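PDB 5BTO: SsRai1 from Scheffersomyces stipitis, which removes the NAD cap from the 5' end of RNAs as a metal-dependent decapping nuclease, and binds and stimulates the exoribonuclease RAT1. Local coordinates for residues Q44-K48 with D49-S53; L263-N266 with G267-V270; N381-R385 with N386-L390. One frame throughout, in Å; residues are numbered along the deposited sequence.

Contact 1: Q44-K48 with D49-S53; sequences QKIVK and DENVS
Lys45 reaches Asp49, one turn further along the short helix 44-50, through both its backbone and its side chain. Its carbonyl O accepts from Asp49 N at 2.8 Å, the first of three i to i+4 bonds that pass between 44-48 and 49-53. With CG anti to the backbone N (chi1 -173°) the lysine runs extended as far as CE, and a bend at the last torsion then turns the ammonium across the aspartate, where NZ meets OD2 at 2.8 Å, nearly head-on to the carboxylate oxygen. On its way the lysine CG also brushes OD2. Ile46 O takes Glu50 N at 2.9 Å; their side chains run alongside each other in the same direction, CG2 of Ile46 lying 3.6 Å from Glu50 OE1. Val47 O receives Asn51 N at 3.0 Å, the donor standing 39° out of the carbonyl plane. The buried Val47 itself packs on Val41 and Tyr217. Lys48 contributes its carbonyl O, touched by CG2 of Val52 at 3.6 Å, while its NZ leaves the contact for a salt bridge with Glu28. The lysine–aspartate pair thus has the i to i+4 spacing of a helical salt bridge, on the exposed side of a short helix that ends at Glu50, Asn51 being the first residue to leave helical angles; beyond it, the Val52 side chain lies about 9 Å from that of the metal-binding Asp237.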
# COMPACT_ATOMS: atom_id res chain seq x y z
N GLN A 44 13.69 34.29 -23.10
CA GLN A 44 13.99 34.42 -21.68
C GLN A 44 14.09 35.88 -21.23
O GLN A 44 13.59 36.24 -20.16
CB GLN A 44 15.26 33.66 -21.29
CG GLN A 44 15.16 32.16 -21.53
CD GLN A 44 13.98 31.55 -20.79
OE1 GLN A 44 14.05 31.30 -19.59
NE2 GLN A 44 12.88 31.35 -21.49
N LYS A 45 14.74 36.71 -22.04
CA LYS A 45 14.88 38.11 -21.66
C LYS A 45 13.53 38.80 -21.58
O LYS A 45 13.24 39.49 -20.60
CB LYS A 45 15.80 38.84 -22.63
CG LYS A 45 16.12 40.25 -22.18
CD LYS A 45 17.27 40.83 -22.98
CE LYS A 45 17.82 42.08 -22.32
NZ LYS A 45 16.78 43.12 -22.16
N ILE A 46 12.71 38.62 -22.61
CA ILE A 46 11.38 39.20 -22.64
C ILE A 46 10.48 38.70 -21.50
O ILE A 46 9.78 39.49 -20.87
CB ILE A 46 10.68 38.95 -24.00
CG1 ILE A 46 11.46 39.63 -25.13
CG2 ILE A 46 9.25 39.46 -23.97
CD1 ILE A 46 10.82 39.48 -26.49
N VAL A 47 10.51 37.40 -21.24
CA VAL A 47 9.71 36.85 -20.15
C VAL A 47 10.10 37.50 -18.82
O VAL A 47 9.23 37.91 -18.05
CB VAL A 47 9.86 35.32 -20.04
CG1 VAL A 47 9.26 34.82 -18.74
CG2 VAL A 47 9.17 34.65 -21.23
N LYS A 48 11.40 37.58 -18.57
CA LYS A 48 11.90 38.14 -17.32
C LYS A 48 11.67 39.65 -17.21
O LYS A 48 11.39 40.16 -16.13
CB LYS A 48 13.39 37.82 -17.15
CG LYS A 48 13.69 36.33 -17.05
CD LYS A 48 13.46 35.82 -15.65
CE LYS A 48 13.52 34.29 -15.60
NZ LYS A 48 13.60 33.82 -14.20
N ASP A 49 11.78 40.36 -18.33
CA ASP A 49 11.67 41.83 -18.33
C ASP A 49 10.24 42.35 -18.35
O ASP A 49 9.97 43.47 -17.90
CB ASP A 49 12.43 42.44 -19.51
CG ASP A 49 13.93 42.36 -19.36
OD1 ASP A 49 14.41 41.95 -18.28
OD2 ASP A 49 14.64 42.73 -20.33
N GLU A 50 9.31 41.55 -18.88
CA GLU A 50 7.98 42.07 -19.19
C GLU A 50 6.83 41.28 -18.59
O GLU A 50 5.70 41.76 -18.56
CB GLU A 50 7.79 42.13 -20.71
CG GLU A 50 8.77 43.04 -21.43
CD GLU A 50 8.46 43.15 -22.91
OE1 GLU A 50 7.46 42.53 -23.36
OE2 GLU A 50 9.20 43.85 -23.63
N ASN A 51 7.11 40.07 -18.12
CA ASN A 51 6.03 39.18 -17.70
C ASN A 51 6.10 38.72 -16.24
O ASN A 51 5.47 37.73 -15.88
CB ASN A 51 5.96 37.96 -18.64
CG ASN A 51 5.61 38.35 -20.06
OD1 ASN A 51 6.50 38.62 -20.88
ND2 ASN A 51 4.32 38.41 -20.36
N VAL A 52 6.85 39.46 -15.43
CA VAL A 52 7.06 39.15 -14.02
C VAL A 52 6.51 40.27 -13.15
O VAL A 52 6.80 41.44 -13.40
CB VAL A 52 8.58 39.04 -13.71
CG1 VAL A 52 8.83 38.95 -12.22
CG2 VAL A 52 9.21 37.85 -14.44
N SER A 53 5.72 39.92 -12.13
CA SER A 53 5.21 40.91 -11.17
C SER A 53 6.09 41.00 -9.92
O SER A 53 6.80 40.05 -9.57
CB SER A 53 3.78 40.55 -10.73
OG SER A 53 2.89 40.52 -11.84

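Contact 2: L263-N266 with G267-V270; sequences LESN and GQVV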
# COMPACT_ATOMS: atom_id res chain seq x y z
N LEU A 263 -10.27 34.26 10.06
CA LEU A 263 -10.40 33.09 10.92
C LEU A 263 -11.28 33.42 12.12
O LEU A 263 -10.79 33.58 13.23
CB LEU A 263 -9.03 32.62 11.39
CG LEU A 263 -8.00 32.33 10.29
CD1 LEU A 263 -6.69 31.80 10.89
CD2 LEU A 263 -8.58 31.33 9.30
N GLU A 264 -12.59 33.48 11.91
CA GLU A 264 -13.50 33.92 12.96
C GLU A 264 -14.20 32.78 13.71
O GLU A 264 -15.03 33.03 14.58
CB GLU A 264 -14.51 34.94 12.42
CG GLU A 264 -15.14 34.56 11.09
CD GLU A 264 -16.03 35.67 10.55
OE1 GLU A 264 -16.35 36.59 11.34
OE2 GLU A 264 -16.39 35.64 9.36
N SER A 265 -13.86 31.55 13.36
CA SER A 265 -14.44 30.39 14.03
C SER A 265 -13.53 29.19 13.83
O SER A 265 -12.65 29.21 12.97
CB SER A 265 -15.82 30.06 13.45
OG SER A 265 -15.70 29.59 12.11
N ASN A 266 -13.73 28.15 14.64
CA ASN A 266 -12.96 26.91 14.48
C ASN A 266 -13.15 26.34 13.09
O ASN A 266 -12.19 25.86 12.47
CB ASN A 266 -13.36 25.89 15.55
CG ASN A 266 -12.99 26.33 16.95
OD1 ASN A 266 -12.01 27.03 17.16
ND2 ASN A 266 -13.79 25.91 17.93
N GLY A 267 -14.38 26.40 12.59
CA GLY A 267 -14.68 25.94 11.25
C GLY A 267 -13.86 26.62 10.17
O GLY A 267 -13.45 25.97 9.20
N GLN A 268 -13.60 27.91 10.34
CA GLN A 268 -12.82 28.64 9.35
C GLN A 268 -11.35 28.24 9.48
O GLN A 268 -10.62 28.20 8.48
CB GLN A 268 -13.00 30.16 9.50
CG GLN A 268 -14.40 30.67 9.20
CD GLN A 268 -14.88 30.35 7.79
OE1 GLN A 268 -14.09 30.25 6.85
NE2 GLN A 268 -16.18 30.19 7.65
N VAL A 269 -10.91 27.93 10.69
CA VAL A 269 -9.55 27.44 10.88
C VAL A 269 -9.40 26.11 10.14
O VAL A 269 -8.38 25.85 9.49
CB VAL A 269 -9.19 27.28 12.36
CG1 VAL A 269 -7.78 26.72 12.50
CG2 VAL A 269 -9.27 28.64 13.04
N VAL A 270 -10.43 25.28 10.24
CA VAL A 270 -10.45 24.02 9.49
C VAL A 270 -10.29 24.25 7.99
O VAL A 270 -9.45 23.59 7.33
CB VAL A 270 -11.77 23.26 9.73
CG1 VAL A 270 -11.97 22.17 8.66
CG2 VAL A 270 -11.77 22.67 11.12
O HOH W 1 -17.76 30.17 10.39
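Ser265 caps the N-terminus of helix 266-286, its hydroxyl turned back on the first helical turn to meet Gln268. Among the polar contacts, OG accepts from Gln268 N at 3.2 Å, the side-chain bond of a serine N-cap. It can do so because chi1 of 68° sets OG between the backbone N and the carbonyl carbon. The cap thus engages an amide that the helix itself satisfies poorly, since the Gln268 N bond to Ser265 O is weak. A water molecule bridges the same pair of side chains: it lies 2.7 Å from Ser265 OG and accepts from Gln268 NE2 at 3.2 Å. A bend at chi2 (-59°) leaves Gln268 CG beside the serine, 3.4 Å from OG. Regular helical bonding starts at once, as Val269 N donates to Ser265 O at 3.1 Å and Val270 N to Asn266 O at 2.9 Å, the latter in the carbonyl plane. Apolar contact is slight: Leu263 reaches forward to the first turn, its CB 4.3 Å from Val269 CG2 and its CD2 near the carbonyl O of Gln268. The carboxylate of Glu264 pairs with Arg261 in a salt bridge. This surface turn carries the chain from strand 254-261, which bears the metal-binding Glu256 and Leu257 and the substrate-binding Lys258, into helix 266-286, while Val269 and Asn266 touch Leu322 of a neighbouring loop.

Contact 3: N381-R385 with N386-L390; sequences NSRLR and NGEML
The side chains of Arg383 and Glu388 run together in one direction at the end of helix 378-388 and form an ion pair, though its modelled NH1 to OE1 distance of 2.4 Å is doubtful. The arginine begins extended, its CG anti to the backbone N (chi1 170°), then bends at chi3; guanidinium and carboxylate planes are 54° apart. Glu388 OE2 is held by Glu149 N. Leu384 sets CD2 3.9 Å from Glu388 CD, and Leu384 CB lies 4.2 Å from Met389 CB. Arg385 stays straight from CG to NE, which donates to Asn381 OD1 at 2.8 Å; its CG meets Leu390 CD1 at 4.1 Å, the two side chains running alongside, and NH2 reaches Ala138 O and Lys358 O. Asn386 folds back, its ND2 making weak bonds to Ser382 O and OG. At the phi of Gly387 (149°) a CB would be jammed against Asn386 O. Glu388 N to Arg383 O (3.3 Å) and Met389 N to Leu384 O span i to i+5, the spacing of a pi-type turn; Leu390 N to Leu384 O reaches one residue further. This helix end packs on strand 132-139 of the large mixed sheet, the Met389 side chain about 8 Å from that of the substrate-binding Tyr114.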
# COMPACT_ATOMS: atom_id res chain seq x y z
N ASN A 381 -3.08 5.85 -26.99
CA ASN A 381 -1.64 6.04 -27.14
C ASN A 381 -1.34 6.95 -28.33
O ASN A 381 -0.58 7.94 -28.21
CB ASN A 381 -0.96 4.68 -27.30
CG ASN A 381 0.55 4.79 -27.47
OD1 ASN A 381 1.26 5.15 -26.53
ND2 ASN A 381 1.04 4.48 -28.67
N SER A 382 -1.94 6.64 -29.46
CA SER A 382 -1.74 7.41 -30.68
C SER A 382 -2.19 8.86 -30.51
O SER A 382 -1.46 9.79 -30.85
CB SER A 382 -2.50 6.76 -31.84
OG SER A 382 -2.38 7.52 -33.02
N ARG A 383 -3.39 9.05 -29.96
CA ARG A 383 -3.87 10.41 -29.69
C ARG A 383 -2.88 11.23 -28.85
O ARG A 383 -2.61 12.40 -29.14
CB ARG A 383 -5.24 10.36 -29.00
CG ARG A 383 -5.71 11.71 -28.47
CD ARG A 383 -7.10 11.65 -27.85
NE ARG A 383 -7.18 10.75 -26.70
CZ ARG A 383 -6.94 11.11 -25.45
NH1 ARG A 383 -6.59 12.35 -25.16
NH2 ARG A 383 -7.05 10.22 -24.46
N LEU A 384 -2.32 10.62 -27.81
CA LEU A 384 -1.38 11.34 -26.93
C LEU A 384 -0.04 11.61 -27.61
O LEU A 384 0.51 12.71 -27.49
CB LEU A 384 -1.17 10.58 -25.62
CG LEU A 384 -2.44 10.37 -24.78
CD1 LEU A 384 -2.21 9.39 -23.64
CD2 LEU A 384 -2.96 11.70 -24.24
N ARG A 385 0.49 10.63 -28.32
CA ARG A 385 1.82 10.75 -28.92
C ARG A 385 1.79 11.61 -30.18
O ARG A 385 2.84 12.09 -30.62
CB ARG A 385 2.40 9.37 -29.25
CG ARG A 385 2.81 8.60 -28.02
CD ARG A 385 3.36 7.22 -28.35
NE ARG A 385 3.63 6.51 -27.10
CZ ARG A 385 4.78 6.60 -26.44
NH1 ARG A 385 5.76 7.36 -26.92
NH2 ARG A 385 4.93 5.93 -25.30
N ASN A 386 0.60 11.80 -30.74
CA ASN A 386 0.47 12.50 -32.01
C ASN A 386 -0.35 13.79 -31.94
O ASN A 386 -1.14 14.08 -32.84
CB ASN A 386 -0.07 11.55 -33.08
CG ASN A 386 0.90 10.43 -33.41
OD1 ASN A 386 2.05 10.69 -33.77
ND2 ASN A 386 0.46 9.19 -33.28
N GLY A 387 -0.15 14.56 -30.87
CA GLY A 387 -0.81 15.85 -30.77
C GLY A 387 -1.15 16.34 -29.37
O GLY A 387 -0.78 17.46 -29.01
N GLU A 388 -1.85 15.53 -28.59
CA GLU A 388 -2.31 16.00 -27.27
C GLU A 388 -1.18 16.18 -26.25
O GLU A 388 -1.13 17.19 -25.56
CB GLU A 388 -3.43 15.12 -26.69
CG GLU A 388 -3.77 15.52 -25.24
CD GLU A 388 -5.09 14.96 -24.73
OE1 GLU A 388 -5.98 14.66 -25.56
OE2 GLU A 388 -5.25 14.84 -23.49
N MET A 389 -0.28 15.20 -26.16
CA MET A 389 0.85 15.27 -25.23
C MET A 389 2.14 15.67 -25.96
O MET A 389 2.69 16.74 -25.73
CB MET A 389 1.03 13.93 -24.51
CG MET A 389 2.20 13.88 -23.52
SD MET A 389 1.67 13.94 -21.81
CE MET A 389 0.32 12.74 -21.89
N LEU A 390 2.62 14.78 -26.83
CA LEU A 390 3.81 15.07 -27.62
C LEU A 390 3.43 15.88 -28.85
O LEU A 390 2.38 15.65 -29.46
CB LEU A 390 4.51 13.77 -28.05
CG LEU A 390 4.94 12.82 -26.93
CD1 LEU A 390 5.61 11.57 -27.49
CD2 LEU A 390 5.84 13.52 -25.91
O HOH W 2 -3.62 14.21 -31.04

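All three contacts are local, made within one helix or at its end, yet each belongs to a different element. Contact 2 is the most superficial, with no buried residue, and opens a helix; contacts 1 and 3 are partly buried and lie where helices end. The latter two both rest against the large mixed sheet, contact 1 near its 40-41 edge and contact 3 on strand 132-139, whereas contact 2 follows a strand of the four-stranded sheet. Chemistry varies accordingly: contacts 1 and 3 combine a lysine–aspartate or arginine–glutamate ion pair with buried apolar residues, while contact 2 relies on a hydroxyl cap and a water. Contacts 2 and 3 stand on opposite sides of the chain's centre, their own centres about 45 Å apart.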